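Side-chain contacts in computational designed protein based on evolution (Synthetic construct, PDB 6JCC), which is a computationally designed helical protein, probably based on a caspase recruitment domain of the death-fold clan, with no established function: residues A21-T26 and R79-Q84; L29-R34 and A71-D76; Q44-L49 and K57-F62. All coordinates share one frame; numbering follows the deposited sequence.

Contact 1 (A21-T26 and R79-Q84); sequences ANLDPT and RAHGYQ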
ATOM      1  N   ALA A  21      -0.082 -10.519   2.320  1.00 13.63           N
ATOM      2  CA  ALA A  21      -0.208 -11.885   2.846  1.00 14.48           C
ATOM      3  C   ALA A  21      -1.589 -12.180   3.442  1.00 15.51           C
ATOM      4  O   ALA A  21      -2.059 -13.317   3.384  1.00 16.21           O
ATOM      5  CB  ALA A  21       0.871 -12.153   3.884  1.00 14.87           C
ATOM      6  N   ASN A  22      -2.223 -11.152   4.000  1.00 15.48           N
ATOM      7  CA  ASN A  22      -3.517 -11.284   4.664  1.00 16.14           C
ATOM      8  C   ASN A  22      -4.735 -10.898   3.838  1.00 13.89           C
ATOM      9  O   ASN A  22      -5.814 -11.432   4.058  1.00 12.89           O
ATOM     10  CB  ASN A  22      -3.528 -10.421   5.924  1.00 18.42           C
ATOM     11  CG  ASN A  22      -2.602 -10.948   7.004  1.00 21.01           C
ATOM     12  OD1 ASN A  22      -2.822 -12.027   7.544  1.00 21.91           O
ATOM     13  ND2 ASN A  22      -1.571 -10.187   7.330  1.00 22.89           N
ATOM     14  N   LEU A  23      -4.562  -9.972   2.905  1.00 12.74           N
ATOM     15  CA  LEU A  23      -5.675  -9.277   2.268  1.00 13.10           C
ATOM     16  C   LEU A  23      -5.295  -8.875   0.849  1.00 11.72           C
ATOM     17  O   LEU A  23      -4.187  -8.390   0.617  1.00 11.44           O
ATOM     18  CB  LEU A  23      -6.005  -8.025   3.093  1.00 14.69           C
ATOM     19  CG  LEU A  23      -7.103  -7.055   2.652  1.00 15.96           C
ATOM     20  CD1 LEU A  23      -8.471  -7.712   2.699  1.00 17.24           C
ATOM     21  CD2 LEU A  23      -7.085  -5.817   3.538  1.00 16.43           C
ATOM     22  N   ASP A  24      -6.211  -9.071  -0.095  1.00 10.42           N
ATOM     23  CA  ASP A  24      -6.018  -8.598  -1.467  1.00  9.51           C
ATOM     24  C   ASP A  24      -5.939  -7.069  -1.419  1.00  9.88           C
ATOM     25  O   ASP A  24      -6.916  -6.427  -1.054  1.00  9.78           O
ATOM     26  CB  ASP A  24      -7.205  -9.041  -2.332  1.00  8.93           C
ATOM     27  CG  ASP A  24      -7.145  -8.530  -3.774  1.00  7.36           C
ATOM     28  OD1 ASP A  24      -6.197  -7.828  -4.173  1.00  8.39           O
ATOM     29  OD2 ASP A  24      -8.091  -8.844  -4.517  1.00  8.15           O
ATOM     30  N   PRO A  25      -4.783  -6.484  -1.785  1.00 10.43           N
ATOM     31  CA  PRO A  25      -4.671  -5.019  -1.671  1.00 10.38           C
ATOM     32  C   PRO A  25      -5.644  -4.228  -2.556  1.00  9.66           C
ATOM     33  O   PRO A  25      -5.892  -3.057  -2.279  1.00  9.51           O
ATOM     34  CB  PRO A  25      -3.217  -4.738  -2.063  1.00 11.69           C
ATOM     35  CG  PRO A  25      -2.821  -5.895  -2.900  1.00 12.81           C
ATOM     36  CD  PRO A  25      -3.555  -7.077  -2.348  1.00 11.76           C
ATOM     37  N   THR A  26      -6.193  -4.862  -3.594  1.00  9.32           N
ATOM     38  CA  THR A  26      -7.312  -4.300  -4.360  1.00  9.25           C
ATOM     39  C   THR A  26      -8.391  -3.723  -3.441  1.00  8.82           C
ATOM     40  O   THR A  26      -8.932  -2.654  -3.713  1.00  8.50           O
ATOM     41  CB  THR A  26      -7.949  -5.365  -5.278  1.00  9.90           C
ATOM     42  OG1 THR A  26      -6.925  -6.005  -6.049  1.00 10.11           O
ATOM     43  CG2 THR A  26      -8.975  -4.741  -6.228  1.00 10.64           C
ATOM     44  N   ARG A  79      -8.425  -0.466   8.299  1.00  9.70           N
ATOM     45  CA  ARG A  79      -9.200  -0.516   9.544  1.00 10.63           C
ATOM     46  C   ARG A  79     -10.583  -1.111   9.313  1.00 10.72           C
ATOM     47  O   ARG A  79     -11.031  -1.956  10.083  1.00 10.74           O
ATOM     48  CB  ARG A  79      -9.341   0.874  10.159  1.00 11.50           C
ATOM     49  CG  ARG A  79      -8.028   1.468  10.628  1.00 12.56           C
ATOM     50  CD  ARG A  79      -8.248   2.773  11.371  1.00 13.78           C
ATOM     51  NE  ARG A  79      -7.027   3.577  11.405  1.00 14.61           N
ATOM     52  CZ  ARG A  79      -5.959   3.328  12.164  1.00 15.52           C
ATOM     53  NH1 ARG A  79      -5.918   2.278  12.988  1.00 16.03           N
ATOM     54  NH2 ARG A  79      -4.908   4.142  12.097  1.00 15.91           N
ATOM     55  N   ALA A  80     -11.241  -0.683   8.237  1.00 10.62           N
ATOM     56  CA  ALA A  80     -12.571  -1.189   7.890  1.00 10.58           C
ATOM     57  C   ALA A  80     -12.613  -2.696   7.595  1.00 10.39           C
ATOM     58  O   ALA A  80     -13.643  -3.329   7.809  1.00 11.23           O
ATOM     59  CB  ALA A  80     -13.141  -0.405   6.720  1.00 10.99           C
ATOM     60  N   HIS A  81     -11.500  -3.257   7.115  1.00 10.21           N
ATOM     61  CA  HIS A  81     -11.378  -4.702   6.857  1.00 10.14           C
ATOM     62  C   HIS A  81     -10.896  -5.523   8.058  1.00 10.11           C
ATOM     63  O   HIS A  81     -10.830  -6.752   7.972  1.00 10.67           O
ATOM     64  CB  HIS A  81     -10.463  -4.952   5.654  1.00  9.98           C
ATOM     65  CG  HIS A  81     -11.096  -4.611   4.344  1.00  9.84           C
ATOM     66  ND1 HIS A  81     -11.153  -3.324   3.857  1.00  9.67           N
ATOM     67  CD2 HIS A  81     -11.713  -5.388   3.425  1.00 10.07           C
ATOM     68  CE1 HIS A  81     -11.766  -3.324   2.689  1.00 10.04           C
ATOM     69  NE2 HIS A  81     -12.121  -4.564   2.405  1.00  9.88           N
ATOM     70  N   GLY A  82     -10.556  -4.847   9.156  1.00 10.02           N
ATOM     71  CA  GLY A  82     -10.199  -5.490  10.420  1.00 10.12           C
ATOM     72  C   GLY A  82      -8.715  -5.534  10.751  1.00 10.39           C
ATOM     73  O   GLY A  82      -8.286  -6.430  11.477  1.00 11.40           O
ATOM     74  N   TYR A  83      -7.931  -4.576  10.252  1.00 10.16           N
ATOM     75  CA  TYR A  83      -6.470  -4.568  10.449  1.00 10.14           C
ATOM     76  C   TYR A  83      -5.987  -3.243  11.038  1.00 10.49           C
ATOM     77  O   TYR A  83      -5.373  -2.423  10.352  1.00 10.66           O
ATOM     78  CB  TYR A  83      -5.754  -4.895   9.135  1.00 10.17           C
ATOM     79  CG  TYR A  83      -6.120  -6.262   8.615  1.00 10.40           C
ATOM     80  CD1 TYR A  83      -5.487  -7.404   9.103  1.00 10.68           C
ATOM     81  CD2 TYR A  83      -7.128  -6.423   7.666  1.00 10.46           C
ATOM     82  CE1 TYR A  83      -5.834  -8.667   8.647  1.00 11.11           C
ATOM     83  CE2 TYR A  83      -7.484  -7.682   7.205  1.00 10.77           C
ATOM     84  CZ  TYR A  83      -6.835  -8.800   7.697  1.00 10.99           C
ATOM     85  OH  TYR A  83      -7.178 -10.051   7.249  1.00 11.89           O
ATOM     86  N   GLN A  84      -6.260  -3.056  12.327  1.00 10.91           N
ATOM     87  CA  GLN A  84      -5.900  -1.826  13.039  1.00 10.68           C
ATOM     88  C   GLN A  84      -4.385  -1.651  13.149  1.00 10.08           C
ATOM     89  O   GLN A  84      -3.866  -0.573  12.865  1.00 10.11           O
ATOM     90  CB  GLN A  84      -6.515  -1.804  14.444  1.00 11.33           C
ATOM     91  CG  GLN A  84      -8.033  -1.701  14.472  1.00 12.25           C
ATOM     92  CD  GLN A  84      -8.567  -0.328  14.084  1.00 13.02           C
ATOM     93  OE1 GLN A  84      -7.916   0.694  14.301  1.00 14.77           O
ATOM     94  NE2 GLN A  84      -9.769  -0.298  13.514  1.00 12.72           N
TER
HETATM   95  O   HOH W   1      -5.733 -12.007   8.340  1.00 27.33           O
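L23 carries the apolar half of this contact, wedging its two methyls against H81 and Y83. CD1 comes within 4.1 Å of CD2 of the H81 imidazole, the two side chains crossing at about a right angle, while CD2 meets both residues, 4.1 Å from CB of H81 and 4.1 Å from CE2 of Y83. CG of L23 stands anti to the backbone N (chi1 178°), which carries the isobutyl group out from the residue just past helix 6-22 toward the end of helix 68-80. I28 touches the same leucine from the following loop. The other half is looser and wetter. N22 brings only its CB close, 4.0 Å from CE1 of Y83, and its backbone O stays 3.7 Å from the tyrosine OH. A water joins the polar ends instead: it lies in the plane of the phenol ring at the edge, 2.7 Å from Y83 OH, and donates to N22 OD1 at 3.0 Å. H81 ND1 turns back to bond the carbonyl of A77 in helix 68-80. Behind these side chains G82, with positive phi, closes the helix in a Schellman motif, and Y83 takes the N-cap position of helix 84-93. With one bridging water and no direct polar bond between the segments, apolar contacts make most of this surface contact, which buries 187 Å² in all.

Contact 2 (L29-R34 and A71-D76); sequences LEEPLR and AQALID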
ATOM      1  N   LEU A  29      -7.186  -0.436  -1.928  1.00  8.14           N
ATOM      2  CA  LEU A  29      -6.872   0.547  -2.974  1.00  8.20           C
ATOM      3  C   LEU A  29      -8.103   1.075  -3.728  1.00  8.43           C
ATOM      4  O   LEU A  29      -7.952   1.708  -4.771  1.00  8.34           O
ATOM      5  CB  LEU A  29      -5.875  -0.060  -3.970  1.00  8.39           C
ATOM      6  CG  LEU A  29      -4.477  -0.346  -3.423  1.00  9.18           C
ATOM      7  CD1 LEU A  29      -3.725  -1.290  -4.349  1.00  9.75           C
ATOM      8  CD2 LEU A  29      -3.692   0.942  -3.221  1.00  9.77           C
ATOM      9  N   GLU A  30      -9.303   0.845  -3.192  1.00  8.99           N
ATOM     10  CA  GLU A  30     -10.557   1.289  -3.820  1.00 10.29           C
ATOM     11  C   GLU A  30     -10.515   2.719  -4.324  1.00  9.96           C
ATOM     12  O   GLU A  30     -10.720   2.968  -5.505  1.00  9.32           O
ATOM     13  CB  GLU A  30     -11.726   1.187  -2.838  1.00 12.39           C
ATOM     14  CG  GLU A  30     -12.549  -0.067  -2.958  1.00 13.73           C
ATOM     15  CD  GLU A  30     -13.886   0.102  -2.285  1.00 13.73           C
ATOM     16  OE1 GLU A  30     -13.911   0.264  -1.051  1.00 12.94           O
ATOM     17  OE2 GLU A  30     -14.905   0.094  -2.996  1.00 12.48           O
ATOM     18  N   GLU A  31     -10.257   3.653  -3.414  1.00 10.40           N
ATOM     19  CA  GLU A  31     -10.314   5.064  -3.760  1.00 11.68           C
ATOM     20  C   GLU A  31      -9.242   5.470  -4.771  1.00 10.15           C
ATOM     21  O   GLU A  31      -9.566   6.120  -5.757  1.00  9.48           O
ATOM     22  CB  GLU A  31     -10.284   5.958  -2.513  1.00 14.07           C
ATOM     23  CG  GLU A  31     -10.529   7.427  -2.811  1.00 17.05           C
ATOM     24  CD  GLU A  31     -11.907   7.684  -3.403  1.00 19.42           C
ATOM     25  OE1 GLU A  31     -12.872   7.015  -2.987  1.00 20.62           O
ATOM     26  OE2 GLU A  31     -12.034   8.549  -4.286  1.00 20.93           O
ATOM     27  N   PRO A  32      -7.975   5.081  -4.547  1.00  9.53           N
ATOM     28  CA  PRO A  32      -6.976   5.388  -5.572  1.00  9.44           C
ATOM     29  C   PRO A  32      -7.275   4.764  -6.942  1.00  8.30           C
ATOM     30  O   PRO A  32      -6.986   5.377  -7.956  1.00  7.77           O
ATOM     31  CB  PRO A  32      -5.668   4.838  -4.995  1.00 10.21           C
ATOM     32  CG  PRO A  32      -5.916   4.549  -3.569  1.00 10.76           C
ATOM     33  CD  PRO A  32      -7.370   4.630  -3.280  1.00 10.19           C
ATOM     34  N   LEU A  33      -7.865   3.570  -6.960  1.00  7.83           N
ATOM     35  CA  LEU A  33      -8.278   2.939  -8.221  1.00  7.81           C
ATOM     36  C   LEU A  33      -9.363   3.746  -8.943  1.00  8.32           C
ATOM     37  O   LEU A  33      -9.301   3.915 -10.155  1.00  7.92           O
ATOM     38  CB  LEU A  33      -8.744   1.492  -8.007  1.00  7.80           C
ATOM     39  CG  LEU A  33      -7.631   0.468  -7.753  1.00  8.07           C
ATOM     40  CD1 LEU A  33      -8.184  -0.801  -7.117  1.00  7.82           C
ATOM     41  CD2 LEU A  33      -6.874   0.133  -9.030  1.00  8.55           C
ATOM     42  N   ARG A  34     -10.337   4.258  -8.197  1.00  9.11           N
ATOM     43  CA  ARG A  34     -11.366   5.139  -8.771  1.00 10.21           C
ATOM     44  C   ARG A  34     -10.810   6.439  -9.305  1.00 10.14           C
ATOM     45  O   ARG A  34     -11.413   7.052 -10.173  1.00 10.84           O
ATOM     46  CB  ARG A  34     -12.405   5.519  -7.735  1.00 11.87           C
ATOM     47  CG  ARG A  34     -13.266   4.385  -7.289  1.00 13.66           C
ATOM     48  CD  ARG A  34     -14.345   4.882  -6.350  1.00 15.39           C
ATOM     49  NE  ARG A  34     -14.792   3.785  -5.516  1.00 17.73           N
ATOM     50  CZ  ARG A  34     -15.666   3.880  -4.528  1.00 20.92           C
ATOM     51  NH1 ARG A  34     -16.222   5.045  -4.223  1.00 23.10           N
ATOM     52  NH2 ARG A  34     -15.986   2.790  -3.846  1.00 22.07           N
ATOM     53  N   ALA A  71      -4.051   8.358   0.598  1.00  7.62           N
ATOM     54  CA  ALA A  71      -3.310   7.679   1.667  1.00  7.82           C
ATOM     55  C   ALA A  71      -4.199   7.422   2.884  1.00  7.99           C
ATOM     56  O   ALA A  71      -4.188   6.326   3.441  1.00  8.10           O
ATOM     57  CB  ALA A  71      -2.077   8.476   2.061  1.00  7.98           C
ATOM     58  N   GLN A  72      -4.987   8.425   3.271  1.00  8.45           N
ATOM     59  CA  GLN A  72      -5.936   8.264   4.377  1.00  9.49           C
ATOM     60  C   GLN A  72      -7.013   7.220   4.072  1.00  9.27           C
ATOM     61  O   GLN A  72      -7.367   6.435   4.949  1.00  9.02           O
ATOM     62  CB  GLN A  72      -6.593   9.602   4.742  1.00 10.76           C
ATOM     63  CG  GLN A  72      -7.389   9.586   6.045  1.00 12.88           C
ATOM     64  CD  GLN A  72      -6.571   9.158   7.257  1.00 14.29           C
ATOM     65  OE1 GLN A  72      -6.951   8.235   7.978  1.00 15.75           O
ATOM     66  NE2 GLN A  72      -5.440   9.821   7.482  1.00 15.20           N
ATOM     67  N   ALA A  73      -7.515   7.208   2.837  1.00  8.86           N
ATOM     68  CA  ALA A  73      -8.511   6.215   2.403  1.00  8.69           C
ATOM     69  C   ALA A  73      -7.980   4.790   2.529  1.00  8.77           C
ATOM     70  O   ALA A  73      -8.685   3.879   2.956  1.00  9.05           O
ATOM     71  CB  ALA A  73      -8.935   6.483   0.968  1.00  8.73           C
ATOM     72  N   LEU A  74      -6.721   4.616   2.161  1.00  8.90           N
ATOM     73  CA  LEU A  74      -6.058   3.330   2.272  1.00  9.84           C
ATOM     74  C   LEU A  74      -5.976   2.875   3.738  1.00  9.72           C
ATOM     75  O   LEU A  74      -6.290   1.728   4.063  1.00  9.93           O
ATOM     76  CB  LEU A  74      -4.673   3.452   1.649  1.00 11.94           C
ATOM     77  CG  LEU A  74      -3.935   2.185   1.272  1.00 14.30           C
ATOM     78  CD1 LEU A  74      -2.968   2.443   0.138  1.00 15.32           C
ATOM     79  CD2 LEU A  74      -3.158   1.744   2.474  1.00 15.18           C
ATOM     80  N   ILE A  75      -5.564   3.790   4.609  1.00  9.81           N
ATOM     81  CA  ILE A  75      -5.467   3.521   6.050  1.00 10.26           C
ATOM     82  C   ILE A  75      -6.850   3.191   6.623  1.00  9.93           C
ATOM     83  O   ILE A  75      -7.006   2.203   7.348  1.00 10.07           O
ATOM     84  CB  ILE A  75      -4.816   4.712   6.800  1.00 11.47           C
ATOM     85  CG1 ILE A  75      -3.346   4.861   6.384  1.00 13.11           C
ATOM     86  CG2 ILE A  75      -4.883   4.538   8.314  1.00 11.70           C
ATOM     87  CD1 ILE A  75      -2.788   6.254   6.582  1.00 14.74           C
ATOM     88  N   ASP A  76      -7.846   4.010   6.286  1.00 10.08           N
ATOM     89  CA  ASP A  76      -9.235   3.762   6.706  1.00 10.34           C
ATOM     90  C   ASP A  76      -9.745   2.405   6.217  1.00  9.69           C
ATOM     91  O   ASP A  76     -10.437   1.698   6.947  1.00  9.74           O
ATOM     92  CB  ASP A  76     -10.172   4.866   6.193  1.00 11.99           C
ATOM     93  CG  ASP A  76      -9.941   6.216   6.864  1.00 12.51           C
ATOM     94  OD1 ASP A  76      -9.177   6.303   7.841  1.00 14.11           O
ATOM     95  OD2 ASP A  76     -10.541   7.200   6.401  1.00 12.46           O
TER
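L29 and L74 lie side by side and point the same way, meeting through one methyl each: CD2 of L29 is 3.7 Å from CD1 of L74. Neither starts out facing its partner. The CB of L29 leaves its backbone away from helix 68-80, and it is the far end of the side chain that comes back to the contact, with CG anti to the carbonyl carbon (chi1 -67°). The end of L74 likewise swings in toward L29. Both are buried: L59 and L43 pack on L29, while I63, L66 and L90 touch L74, so the pair belongs to the hydrophobic core of a helical bundle of the death-fold type, at the place where the short helix 30-34 comes up against helix 68-80. Nearer the surface the meeting is simpler. A73 points its methyl at E31, and the two CB atoms stand 3.8 Å apart, with the CA atoms of these residues separated by 6.5 Å. Past that point the glutamate turns off, its chain bent at chi2 (63°), and carries the carboxylate away from A73 toward R35, with which it makes a long, weak ion pair.

Contact 3 (Q44-L49 and K57-F62); sequences QEVLDL and KKLIDF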
ATOM      1  N   GLN A  44      -3.289  -5.948 -11.558  1.00 15.42           N
ATOM      2  CA  GLN A  44      -3.243  -7.403 -11.765  1.00 17.46           C
ATOM      3  C   GLN A  44      -1.815  -7.912 -11.990  1.00 18.49           C
ATOM      4  O   GLN A  44      -1.425  -8.937 -11.432  1.00 19.31           O
ATOM      5  CB  GLN A  44      -4.141  -7.808 -12.943  1.00 18.11           C
ATOM      6  N   GLU A  45      -1.045  -7.180 -12.792  1.00 19.61           N
ATOM      7  CA  GLU A  45       0.356  -7.519 -13.053  1.00 22.36           C
ATOM      8  C   GLU A  45       1.222  -7.414 -11.809  1.00 22.39           C
ATOM      9  O   GLU A  45       2.118  -8.225 -11.613  1.00 23.13           O
ATOM     10  CB  GLU A  45       0.936  -6.628 -14.147  1.00 25.61           C
ATOM     11  CG  GLU A  45       0.343  -6.894 -15.516  1.00 28.27           C
ATOM     12  CD  GLU A  45       0.957  -6.055 -16.616  1.00 30.82           C
ATOM     13  OE1 GLU A  45       1.622  -5.043 -16.318  1.00 30.53           O
ATOM     14  OE2 GLU A  45       0.762  -6.408 -17.794  1.00 31.36           O
ATOM     15  N   VAL A  46       0.957  -6.405 -10.982  1.00 21.72           N
ATOM     16  CA  VAL A  46       1.653  -6.233  -9.703  1.00 22.28           C
ATOM     17  C   VAL A  46       1.407  -7.414  -8.758  1.00 22.14           C
ATOM     18  O   VAL A  46       2.328  -7.852  -8.076  1.00 23.64           O
ATOM     19  CB  VAL A  46       1.261  -4.895  -9.015  1.00 22.71           C
ATOM     20  CG1 VAL A  46       1.735  -4.833  -7.565  1.00 23.68           C
ATOM     21  CG2 VAL A  46       1.838  -3.720  -9.789  1.00 22.67           C
ATOM     22  N   LEU A  47       0.178  -7.918  -8.725  1.00 22.16           N
ATOM     23  CA  LEU A  47      -0.212  -8.952  -7.769  1.00 23.57           C
ATOM     24  C   LEU A  47      -0.048 -10.407  -8.237  1.00 24.83           C
ATOM     25  O   LEU A  47       0.090 -11.292  -7.393  1.00 26.40           O
ATOM     26  CB  LEU A  47      -1.645  -8.702  -7.301  1.00 23.51           C
ATOM     27  CG  LEU A  47      -1.932  -7.310  -6.714  1.00 23.27           C
ATOM     28  CD1 LEU A  47      -3.386  -7.246  -6.289  1.00 23.59           C
ATOM     29  CD2 LEU A  47      -1.019  -6.929  -5.556  1.00 22.69           C
ATOM     30  N   ASP A  48      -0.060 -10.655  -9.545  1.00 24.67           N
ATOM     31  CA  ASP A  48       0.112 -12.019 -10.076  1.00 25.73           C
ATOM     32  C   ASP A  48       1.546 -12.510  -9.996  1.00 25.29           C
ATOM     33  O   ASP A  48       2.451 -11.727 -10.091  1.00 24.77           O
ATOM     34  CB  ASP A  48      -0.234 -12.073 -11.564  1.00 27.73           C
ATOM     35  CG  ASP A  48      -1.722 -12.002 -11.854  1.00 29.49           C
ATOM     36  OD1 ASP A  48      -2.557 -12.135 -10.936  1.00 30.57           O
ATOM     37  OD2 ASP A  48      -2.056 -11.812 -13.043  1.00 30.49           O
ATOM     38  N   LEU A  49       1.727 -13.823  -9.905  1.00 25.97           N
ATOM     39  CA  LEU A  49       3.032 -14.496 -10.084  1.00 27.73           C
ATOM     40  C   LEU A  49       4.184 -14.084  -9.182  1.00 28.69           C
ATOM     41  O   LEU A  49       5.341 -14.027  -9.622  1.00 29.42           O
ATOM     42  CB  LEU A  49       3.503 -14.374 -11.537  1.00 28.77           C
ATOM     43  CG  LEU A  49       2.475 -14.636 -12.622  1.00 29.20           C
ATOM     44  CD1 LEU A  49       3.168 -14.535 -13.970  1.00 28.85           C
ATOM     45  CD2 LEU A  49       1.808 -15.988 -12.418  1.00 30.12           C
ATOM     46  N   LYS A  57       7.497  -4.661  -3.661  1.00 12.01           N
ATOM     47  CA  LYS A  57       8.501  -3.891  -4.392  1.00 13.74           C
ATOM     48  C   LYS A  57       7.923  -3.187  -5.627  1.00 13.12           C
ATOM     49  O   LYS A  57       8.371  -2.107  -5.985  1.00 13.91           O
ATOM     50  CB  LYS A  57       9.685  -4.781  -4.787  1.00 15.73           C
ATOM     51  CG  LYS A  57      10.784  -4.089  -5.591  1.00 18.48           C
ATOM     52  CD  LYS A  57      11.386  -2.865  -4.902  1.00 21.27           C
ATOM     53  CE  LYS A  57      12.181  -3.200  -3.647  1.00 24.20           C
ATOM     54  NZ  LYS A  57      13.452  -3.909  -3.952  1.00 25.76           N
ATOM     55  N   LYS A  58       6.945  -3.806  -6.275  1.00 12.97           N
ATOM     56  CA  LYS A  58       6.254  -3.184  -7.404  1.00 13.57           C
ATOM     57  C   LYS A  58       5.193  -2.207  -6.886  1.00 11.36           C
ATOM     58  O   LYS A  58       5.049  -1.107  -7.411  1.00 11.06           O
ATOM     59  CB  LYS A  58       5.602  -4.243  -8.299  1.00 17.04           C
ATOM     60  CG  LYS A  58       6.543  -5.320  -8.829  1.00 21.75           C
ATOM     61  CD  LYS A  58       7.460  -4.812  -9.929  1.00 28.04           C
ATOM     62  CE  LYS A  58       8.402  -5.910 -10.408  1.00 34.01           C
ATOM     63  NZ  LYS A  58       8.827  -5.726 -11.822  1.00 38.21           N
ATOM     64  N   LEU A  59       4.469  -2.607  -5.843  1.00 10.08           N
ATOM     65  CA  LEU A  59       3.369  -1.799  -5.306  1.00  9.91           C
ATOM     66  C   LEU A  59       3.827  -0.472  -4.702  1.00  9.07           C
ATOM     67  O   LEU A  59       3.119   0.527  -4.805  1.00  8.62           O
ATOM     68  CB  LEU A  59       2.575  -2.597  -4.263  1.00 11.39           C
ATOM     69  CG  LEU A  59       1.287  -1.972  -3.710  1.00 12.94           C
ATOM     70  CD1 LEU A  59       0.295  -1.643  -4.817  1.00 13.97           C
ATOM     71  CD2 LEU A  59       0.651  -2.903  -2.692  1.00 14.01           C
ATOM     72  N   ILE A  60       5.011  -0.457  -4.088  1.00  8.76           N
ATOM     73  CA  ILE A  60       5.526   0.754  -3.427  1.00  8.78           C
ATOM     74  C   ILE A  60       5.541   1.984  -4.350  1.00  8.18           C
ATOM     75  O   ILE A  60       5.302   3.099  -3.893  1.00  8.51           O
ATOM     76  CB  ILE A  60       6.922   0.518  -2.782  1.00  9.20           C
ATOM     77  CG1 ILE A  60       7.273   1.659  -1.817  1.00  9.93           C
ATOM     78  CG2 ILE A  60       8.006   0.334  -3.839  1.00  9.27           C
ATOM     79  CD1 ILE A  60       8.501   1.397  -0.971  1.00 10.65           C
ATOM     80  N   ASP A  61       5.814   1.780  -5.641  1.00  7.98           N
ATOM     81  CA  ASP A  61       5.818   2.879  -6.621  1.00  7.70           C
ATOM     82  C   ASP A  61       4.484   3.612  -6.665  1.00  7.52           C
ATOM     83  O   ASP A  61       4.444   4.834  -6.767  1.00  8.34           O
ATOM     84  CB  ASP A  61       6.144   2.365  -8.028  1.00  8.15           C
ATOM     85  CG  ASP A  61       7.590   1.953  -8.183  1.00  8.78           C
ATOM     86  OD1 ASP A  61       8.436   2.369  -7.366  1.00  8.71           O
ATOM     87  OD2 ASP A  61       7.889   1.225  -9.147  1.00  8.95           O
ATOM     88  N   PHE A  62       3.399   2.855  -6.582  1.00  7.17           N
ATOM     89  CA  PHE A  62       2.057   3.428  -6.615  1.00  7.22           C
ATOM     90  C   PHE A  62       1.665   4.020  -5.267  1.00  7.44           C
ATOM     91  O   PHE A  62       1.030   5.077  -5.215  1.00  7.83           O
ATOM     92  CB  PHE A  62       1.062   2.378  -7.098  1.00  7.79           C
ATOM     93  CG  PHE A  62       1.383   1.865  -8.469  1.00  8.94           C
ATOM     94  CD1 PHE A  62       1.077   2.627  -9.589  1.00  9.94           C
ATOM     95  CD2 PHE A  62       2.039   0.650  -8.642  1.00  9.86           C
ATOM     96  CE1 PHE A  62       1.388   2.177 -10.862  1.00 10.97           C
ATOM     97  CE2 PHE A  62       2.353   0.193  -9.915  1.00 11.12           C
ATOM     98  CZ  PHE A  62       2.029   0.958 -11.026  1.00 11.54           C
TER
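The last turn of helix 40-47 comes closest to helix 52-63 where the CA atoms of V46 and K58 stand 6.0 Å apart, and D48 is already the first residue to leave helical geometry. V46 does nearly all the touching from its side, pointing its buried isopropyl group at the neighbouring helix. Its CG1, set anti to the backbone N (chi1 168°), is directed at the main chain of helix 52-63: it lies 3.9 Å from the backbone N of L59 and 4.1 Å from CB of the same residue. CG2, the other branch, reaches CE2 of the F62 ring at 3.9 Å, the two side chains passing in opposite directions. Between the two branches sits K58, whose CB is 4.0 Å from CG1 and 4.1 Å from CG2, so this one carbon meets both methyls of the valine. The rest of the lysine crosses V46 obliquely, bends at chi2 (-74°) and leads its ammonium end away. With an alanine in place of V46, CG1 and CG2 are gone, which is likely to open a gap beside the backbone N of L59 and cost F62 CE2 its contact with this residue. Around this point, L38 packs on F62 from the loop before helix 40-47, and I60 turns to L12 and L13 of helix 6-22. Here the end of helix 40-47 packs through one branched residue on the next helix, as consecutive helices do in the antiparallel six-helix bundle of the death fold, to which caspase recruitment domains belong.

Overall arrangement
All three contacts fall within the caspase recruitment domain region; contact 1 lies at the surface, while contacts 2 and 3 are partly buried. Contact 3 is nested inside the chain loop closed by contact 2, which in turn lies inside the loop closed by contact 1. Contacts 1 and 2 share helix 68-80, with centres about 12 Å apart, and they touch where T26 O meets L33 CD1 at 3.9 Å. The centre of contact 3 is about 16 Å from those of both others, yet L47 reaches back to contact 1, its CD2 being 3.4 Å from P25 CG. Contacts 2 and 3 join through the core, where L29 CD1 lies 4.1 Å from L59 CD1.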